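Local coordinates for water stress and hypersensitive response domain-containing protein (Archaeoglobus fulgidus DSM 4304, PDB 3BUT) that is of uncharacterised function but, as a beta-sandwich relative of plant late embryogenesis abundant (LEA_2) proteins, may bind lipids and take part in stress tolerance, at residues S16-R27 against A66-N77. The protein carries 4 engineered substitutions. Numbering follows the deposited sequence.
Sequences SQTEIVALAKVR and ATTLKFSLRLNN. Engineered in segment 66-77: Ala66 (natural residue Lys).
Strands 17-27 and 66-76 pair antiparallel, the N-to-C directions of their short axes 156° apart, joined by ten backbone hydrogen bonds in five hydrogen-bonded pairs from Thr18-Leu75 to Val26-Thr67. Side chains alternate between two faces.

On the face of Ala22 and Phe71, which looks toward the other sheet of the sandwich, Ala24 CB meets the edge of the Phe71 ring in its plane, 3.8 Å from CE2, while Tyr39 meets the ring edge-to-face. Val26 CG2, set between its own backbone N and carbonyl carbon, reaches Leu69 CG at 3.7 Å, the two side chains crossing nearly at right angles. Ile20 CD1 touches Leu75 CD1 at 3.8 Å.

The opposite face is mixed: Val21 CG1 and Leu23 CD2 pack on the aliphatic part of Lys70, and a polar cluster surrounds Glu19. The extended Glu19 chain, its CG anti to the backbone N (chi1 -176°), brings OE2 to Ser72 OG at 2.7 Å; this hydroxyl donates from above the carboxylate plane, 46° out of it. In one of its two modelled conformers, Lys70 NZ lies 3.5 Å from the same Glu19 OE2, a long salt bridge that need not always be made. Val12 N binds OE1. With Ser72 OG and Val12 N, both carboxylate oxygens are thus engaged, which would favour the ionised form of Glu19, whereas the apolar face adds packing to the core between the sheets.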
ATOM      1  N   SER A  16       4.510  -8.022  -9.420  1.00 44.29           N
ATOM      2  CA  SER A  16       3.872  -9.261  -8.961  1.00 45.75           C
ATOM      3  C   SER A  16       4.315  -9.714  -7.563  1.00 46.96           C
ATOM      4  O   SER A  16       3.540 -10.341  -6.837  1.00 55.26           O
ATOM      5  CB  SER A  16       4.107 -10.393  -9.965  1.00 41.67           C
ATOM      6  OG  SER A  16       5.439 -10.871  -9.889  1.00 40.00           O
ATOM      7  N   GLN A  17       5.556  -9.412  -7.192  1.00 36.45           N
ATOM      8  CA  GLN A  17       6.079  -9.857  -5.907  1.00 27.54           C
ATOM      9  C   GLN A  17       7.007  -8.827  -5.270  1.00 27.98           C
ATOM     10  O   GLN A  17       7.759  -8.138  -5.963  1.00 33.49           O
ATOM     11  CB  GLN A  17       6.786 -11.207  -6.058  1.00 27.38           C
ATOM     12  CG  GLN A  17       6.607 -12.132  -4.858  1.00 39.24           C
ATOM     13  CD  GLN A  17       7.141 -13.538  -5.093  1.00 41.29           C
ATOM     14  OE1 GLN A  17       8.261 -13.721  -5.568  1.00 57.26           O
ATOM     15  NE2 GLN A  17       6.339 -14.538  -4.743  1.00 35.37           N
ATOM     16  N   THR A  18       6.932  -8.729  -3.944  1.00 26.55           N
ATOM     17  CA  THR A  18       7.752  -7.806  -3.156  1.00 20.73           C
ATOM     18  C   THR A  18       8.674  -8.618  -2.251  1.00 18.64           C
ATOM     19  O   THR A  18       8.213  -9.509  -1.542  1.00 24.48           O
ATOM     20  CB  THR A  18       6.860  -6.869  -2.290  1.00 24.88           C
ATOM     21  OG1 THR A  18       5.943  -6.156  -3.128  1.00 33.53           O
ATOM     22  CG2 THR A  18       7.696  -5.873  -1.484  1.00 30.65           C
ATOM     23  N   GLU A  19       9.969  -8.307  -2.272  1.00 21.27           N
ATOM     24  CA  GLU A  19      10.947  -9.003  -1.435  1.00 21.25           C
ATOM     25  C   GLU A  19      11.498  -8.103  -0.339  1.00 17.52           C
ATOM     26  O   GLU A  19      11.825  -6.945  -0.573  1.00 21.08           O
ATOM     27  CB  GLU A  19      12.095  -9.551  -2.291  1.00 22.91           C
ATOM     28  CG  GLU A  19      13.140 -10.377  -1.529  1.00 15.32           C
ATOM     29  CD  GLU A  19      14.384 -10.652  -2.354  1.00 25.08           C
ATOM     30  OE1 GLU A  19      14.469 -10.165  -3.500  1.00 31.66           O
ATOM     31  OE2 GLU A  19      15.285 -11.354  -1.855  1.00 27.69           O
ATOM     32  N   ILE A  20      11.570  -8.653   0.864  1.00 19.85           N
ATOM     33  CA  ILE A  20      12.275  -8.028   1.962  1.00 24.45           C
ATOM     34  C   ILE A  20      13.452  -8.945   2.266  1.00 24.06           C
ATOM     35  O   ILE A  20      13.292 -10.163   2.293  1.00 24.71           O
ATOM     36  CB  ILE A  20      11.363  -7.851   3.196  1.00 17.79           C
ATOM     37  CG1 ILE A  20      10.158  -6.972   2.837  1.00 21.09           C
ATOM     38  CG2 ILE A  20      12.136  -7.233   4.362  1.00 29.89           C
ATOM     39  CD1 ILE A  20       9.014  -7.012   3.848  1.00 30.75           C
ATOM     40  N   VAL A  21      14.633  -8.362   2.456  1.00 23.39           N
ATOM     41  CA  VAL A  21      15.830  -9.131   2.757  1.00 18.28           C
ATOM     42  C   VAL A  21      16.287  -8.811   4.169  1.00 22.87           C
ATOM     43  O   VAL A  21      16.558  -7.656   4.491  1.00 18.60           O
ATOM     44  CB  VAL A  21      16.983  -8.838   1.757  1.00 22.36           C
ATOM     45  CG1 VAL A  21      18.176  -9.753   2.021  1.00 24.52           C
ATOM     46  CG2 VAL A  21      16.518  -8.998   0.325  1.00 19.95           C
ATOM     47  N   ALA A  22      16.353  -9.842   5.008  1.00 20.48           N
ATOM     48  CA  ALA A  22      16.911  -9.724   6.345  1.00 21.86           C
ATOM     49  C   ALA A  22      18.328 -10.278   6.322  1.00 24.92           C
ATOM     50  O   ALA A  22      18.564 -11.343   5.757  1.00 23.28           O
ATOM     51  CB  ALA A  22      16.050 -10.483   7.348  1.00 21.60           C
ATOM     52  N   LEU A  23      19.267  -9.541   6.910  1.00 25.20           N
ATOM     53  CA  LEU A  23      20.651  -9.994   7.019  1.00 27.67           C
ATOM     54  C   LEU A  23      21.042 -10.162   8.478  1.00 28.58           C
ATOM     55  O   LEU A  23      21.207  -9.177   9.199  1.00 39.70           O
ATOM     56  CB  LEU A  23      21.620  -9.028   6.333  1.00 21.44           C
ATOM     57  CG  LEU A  23      21.516  -8.787   4.825  1.00 28.07           C
ATOM     58  CD1 LEU A  23      22.686  -7.940   4.369  1.00 34.03           C
ATOM     59  CD2 LEU A  23      21.456 -10.087   4.036  1.00 32.42           C
ATOM     60  N   ALA A  24      21.191 -11.413   8.904  1.00 25.60           N
ATOM     61  CA  ALA A  24      21.522 -11.733  10.291  1.00 23.34           C
ATOM     62  C   ALA A  24      22.973 -12.170  10.445  1.00 21.52           C
ATOM     63  O   ALA A  24      23.394 -13.160   9.851  1.00 19.12           O
ATOM     64  CB  ALA A  24      20.586 -12.815  10.821  1.00 24.25           C
ATOM     65  N   LYS A  25      23.729 -11.421  11.242  1.00 13.30           N
ATOM     66  CA  LYS A  25      25.089 -11.794  11.595  1.00 16.13           C
ATOM     67  C   LYS A  25      25.056 -12.769  12.772  1.00 15.30           C
ATOM     68  O   LYS A  25      24.668 -12.402  13.877  1.00 17.38           O
ATOM     69  CB  LYS A  25      25.910 -10.547  11.942  1.00 15.39           C
ATOM     70  CG  LYS A  25      27.412 -10.781  12.196  1.00 20.50           C
ATOM     71  CD  LYS A  25      28.207 -10.998  10.907  1.00 47.74           C
ATOM     72  CE  LYS A  25      29.710 -10.900  11.156  1.00 51.80           C
ATOM     73  NZ  LYS A  25      30.525 -11.272   9.961  1.00 48.06           N
ATOM     74  N   VAL A  26      25.451 -14.014  12.521  1.00 15.23           N
ATOM     75  CA  VAL A  26      25.487 -15.031  13.568  1.00 14.33           C
ATOM     76  C   VAL A  26      26.911 -15.462  13.879  1.00 19.24           C
ATOM     77  O   VAL A  26      27.735 -15.597  12.987  1.00 19.41           O
ATOM     78  CB  VAL A  26      24.617 -16.271  13.237  1.00 17.50           C
ATOM     79  CG1 VAL A  26      23.147 -15.892  13.154  1.00 16.71           C
ATOM     80  CG2 VAL A  26      25.063 -16.939  11.952  1.00 29.73           C
ATOM     81  N   ARG A  27      27.197 -15.650  15.161  1.00 19.15           N
ATOM     82  CA  ARG A  27      28.463 -16.198  15.599  1.00 26.18           C
ATOM     83  C   ARG A  27      28.227 -17.598  16.164  1.00 17.41           C
ATOM     84  O   ARG A  27      27.365 -17.792  17.017  1.00 24.57           O
ATOM     85  CB  ARG A  27      29.115 -15.270  16.630  1.00 14.82           C
ATOM     86  CG  ARG A  27      30.446 -15.775  17.171  1.00 31.83           C
ATOM     87  CD  ARG A  27      31.327 -14.633  17.636  1.00 47.27           C
ATOM     88  NE  ARG A  27      31.998 -13.977  16.516  1.00 43.76           N
ATOM     89  CZ  ARG A  27      33.231 -14.264  16.104  1.00 42.05           C
ATOM     90  NH1 ARG A  27      33.952 -15.196  16.716  1.00 48.87           N
ATOM     91  NH2 ARG A  27      33.747 -13.609  15.073  1.00 59.32           N
ATOM     92  N   ALA A  66      32.014 -16.182  12.526  1.00 25.65           N
ATOM     93  CA  ALA A  66      30.805 -15.385  12.334  1.00 26.04           C
ATOM     94  C   ALA A  66      30.439 -15.311  10.853  1.00 24.29           C
ATOM     95  O   ALA A  66      31.315 -15.201   9.996  1.00 39.02           O
ATOM     96  CB  ALA A  66      30.981 -13.995  12.922  1.00 19.84           C
ATOM     97  N   THR A  67      29.141 -15.377  10.565  1.00 31.57           N
ATOM     98  CA  THR A  67      28.618 -15.449   9.195  1.00 31.22           C
ATOM     99  C   THR A  67      27.362 -14.587   9.068  1.00 24.92           C
ATOM    100  O   THR A  67      26.506 -14.610   9.945  1.00 25.87           O
ATOM    101  CB  THR A  67      28.274 -16.921   8.826  1.00 23.15           C
ATOM    102  OG1 THR A  67      29.463 -17.715   8.877  1.00 56.61           O
ATOM    103  CG2 THR A  67      27.677 -17.040   7.429  1.00 36.40           C
ATOM    104  N   THR A  68      27.253 -13.824   7.985  1.00 20.69           N
ATOM    105  CA  THR A  68      26.003 -13.143   7.678  1.00 17.88           C
ATOM    106  C   THR A  68      25.074 -14.102   6.934  1.00 21.00           C
ATOM    107  O   THR A  68      25.429 -14.633   5.887  1.00 29.01           O
ATOM    108  CB  THR A  68      26.235 -11.838   6.893  1.00 21.48           C
ATOM    109  OG1 THR A  68      27.025 -10.951   7.690  1.00 33.89           O
ATOM    110  CG2 THR A  68      24.911 -11.141   6.554  1.00 18.66           C
ATOM    111  N   LEU A  69      23.902 -14.341   7.516  1.00 19.42           N
ATOM    112  CA  LEU A  69      22.857 -15.144   6.890  1.00 22.83           C
ATOM    113  C   LEU A  69      21.823 -14.245   6.221  1.00 19.03           C
ATOM    114  O   LEU A  69      21.466 -13.208   6.769  1.00 19.45           O
ATOM    115  CB  LEU A  69      22.142 -16.011   7.927  1.00 24.27           C
ATOM    116  CG  LEU A  69      22.899 -16.914   8.905  1.00 22.95           C
ATOM    117  CD1 LEU A  69      21.893 -17.731   9.692  1.00 27.33           C
ATOM    118  CD2 LEU A  69      23.899 -17.814   8.210  1.00 29.88           C
ATOM    119  N   LYS A  70      21.340 -14.680   5.057  1.00 22.18           N
ATOM    120  CA  LYS A  70      20.363 -13.930   4.265  0.70 23.04           C
ATOM    121  C   LYS A  70      19.017 -14.658   4.223  1.00 26.47           C
ATOM    122  O   LYS A  70      18.936 -15.833   3.833  1.00 28.53           O
ATOM    123  CB  LYS A  70      20.901 -13.694   2.842  0.70 17.64           C
ATOM    124  CG  LYS A  70      19.871 -13.228   1.808  0.70 29.49           C
ATOM    125  CD  LYS A  70      20.427 -13.339   0.389  0.70 30.07           C
ATOM    126  CE  LYS A  70      19.343 -13.712  -0.626  0.70 45.46           C
ATOM    127  NZ  LYS A  70      18.456 -12.575  -1.022  0.70 28.12           N
ATOM    128  N   PHE A  71      17.970 -13.948   4.627  1.00 22.57           N
ATOM    129  CA  PHE A  71      16.605 -14.450   4.601  1.00 23.03           C
ATOM    130  C   PHE A  71      15.780 -13.614   3.616  1.00 26.09           C
ATOM    131  O   PHE A  71      15.606 -12.407   3.790  1.00 26.28           O
ATOM    132  CB  PHE A  71      15.992 -14.424   6.009  1.00 25.50           C
ATOM    133  CG  PHE A  71      16.785 -15.198   7.035  1.00 22.50           C
ATOM    134  CD1 PHE A  71      16.637 -16.575   7.156  1.00 19.79           C
ATOM    135  CD2 PHE A  71      17.678 -14.549   7.879  1.00 25.98           C
ATOM    136  CE1 PHE A  71      17.372 -17.300   8.093  1.00 18.66           C
ATOM    137  CE2 PHE A  71      18.415 -15.259   8.815  1.00 22.17           C
ATOM    138  CZ  PHE A  71      18.258 -16.639   8.928  1.00 29.43           C
ATOM    139  N   SER A  72      15.306 -14.265   2.560  1.00 19.83           N
ATOM    140  CA  SER A  72      14.503 -13.616   1.545  1.00 12.02           C
ATOM    141  C   SER A  72      13.034 -13.843   1.854  1.00 19.97           C
ATOM    142  O   SER A  72      12.545 -14.968   1.779  1.00 32.00           O
ATOM    143  CB  SER A  72      14.853 -14.173   0.165  1.00 22.01           C
ATOM    144  OG  SER A  72      14.048 -13.587  -0.841  1.00 41.42           O
ATOM    145  N   LEU A  73      12.337 -12.771   2.208  1.00 20.50           N
ATOM    146  CA  LEU A  73      10.931 -12.854   2.566  1.00 19.33           C
ATOM    147  C   LEU A  73      10.105 -12.268   1.443  1.00 22.60           C
ATOM    148  O   LEU A  73      10.136 -11.060   1.217  1.00 27.57           O
ATOM    149  CB  LEU A  73      10.666 -12.098   3.870  1.00 22.38           C
ATOM    150  CG  LEU A  73      11.716 -12.165   4.985  1.00 33.48           C
ATOM    151  CD1 LEU A  73      11.398 -11.158   6.073  1.00 41.04           C
ATOM    152  CD2 LEU A  73      11.831 -13.561   5.572  1.00 38.64           C
ATOM    153  N   ARG A  74       9.371 -13.124   0.738  1.00 20.71           N
ATOM    154  CA  ARG A  74       8.600 -12.697  -0.425  1.00 25.24           C
ATOM    155  C   ARG A  74       7.108 -12.592  -0.136  1.00 25.29           C
ATOM    156  O   ARG A  74       6.521 -13.476   0.478  1.00 23.57           O
ATOM    157  CB  ARG A  74       8.845 -13.623  -1.618  1.00 25.37           C
ATOM    158  CG  ARG A  74      10.269 -13.571  -2.166  1.00 38.14           C
ATOM    159  CD  ARG A  74      10.518 -14.693  -3.167  1.00 48.34           C
ATOM    160  NE  ARG A  74      11.943 -14.984  -3.314  1.00 45.50           N
ATOM    161  CZ  ARG A  74      12.632 -15.813  -2.533  1.00 58.97           C
ATOM    162  NH1 ARG A  74      13.927 -16.003  -2.751  1.00 46.00           N
ATOM    163  NH2 ARG A  74      12.038 -16.449  -1.527  1.00 51.99           N
ATOM    164  N   LEU A  75       6.509 -11.499  -0.599  1.00 28.86           N
ATOM    165  CA  LEU A  75       5.083 -11.259  -0.436  1.00 28.75           C
ATOM    166  C   LEU A  75       4.370 -11.328  -1.777  1.00 26.57           C
ATOM    167  O   LEU A  75       4.643 -10.531  -2.677  1.00 35.26           O
ATOM    168  CB  LEU A  75       4.823  -9.890   0.201  1.00 29.10           C
ATOM    169  CG  LEU A  75       5.363  -9.570   1.591  1.00 19.47           C
ATOM    170  CD1 LEU A  75       6.699  -8.879   1.495  1.00 34.39           C
ATOM    171  CD2 LEU A  75       4.378  -8.667   2.288  1.00 37.19           C
ATOM    172  N   ASN A  76       3.466 -12.295  -1.899  1.00 35.78           N
ATOM    173  CA  ASN A  76       2.526 -12.360  -3.010  1.00 42.45           C
ATOM    174  C   ASN A  76       1.515 -11.224  -2.845  1.00 44.13           C
ATOM    175  O   ASN A  76       0.860 -11.116  -1.800  1.00 45.65           O
ATOM    176  CB  ASN A  76       1.838 -13.734  -3.028  1.00 51.44           C
ATOM    177  CG  ASN A  76       0.728 -13.837  -4.070  1.00 60.52           C
ATOM    178  OD1 ASN A  76      -0.403 -14.195  -3.743  1.00 55.81           O
ATOM    179  ND2 ASN A  76       1.050 -13.534  -5.327  1.00 61.36           N
ATOM    180  N   ASN A  77       1.393 -10.385  -3.868  1.00 47.76           N
ATOM    181  CA  ASN A  77       0.567  -9.187  -3.783  0.50 43.90           C
ATOM    182  C   ASN A  77      -0.935  -9.447  -3.729  1.00 42.16           C
ATOM    183  O   ASN A  77      -1.703  -8.612  -3.250  1.00 44.44           O
ATOM    184  CB  ASN A  77       0.893  -8.228  -4.929  0.50 40.07           C
ATOM    185  CG  ASN A  77       2.378  -7.938  -5.041  0.50 32.55           C
ATOM    186  OD1 ASN A  77       3.044  -7.658  -4.044  0.50 22.02           O
ATOM    187  ND2 ASN A  77       2.904  -8.004  -6.258  0.50 36.83           N
TER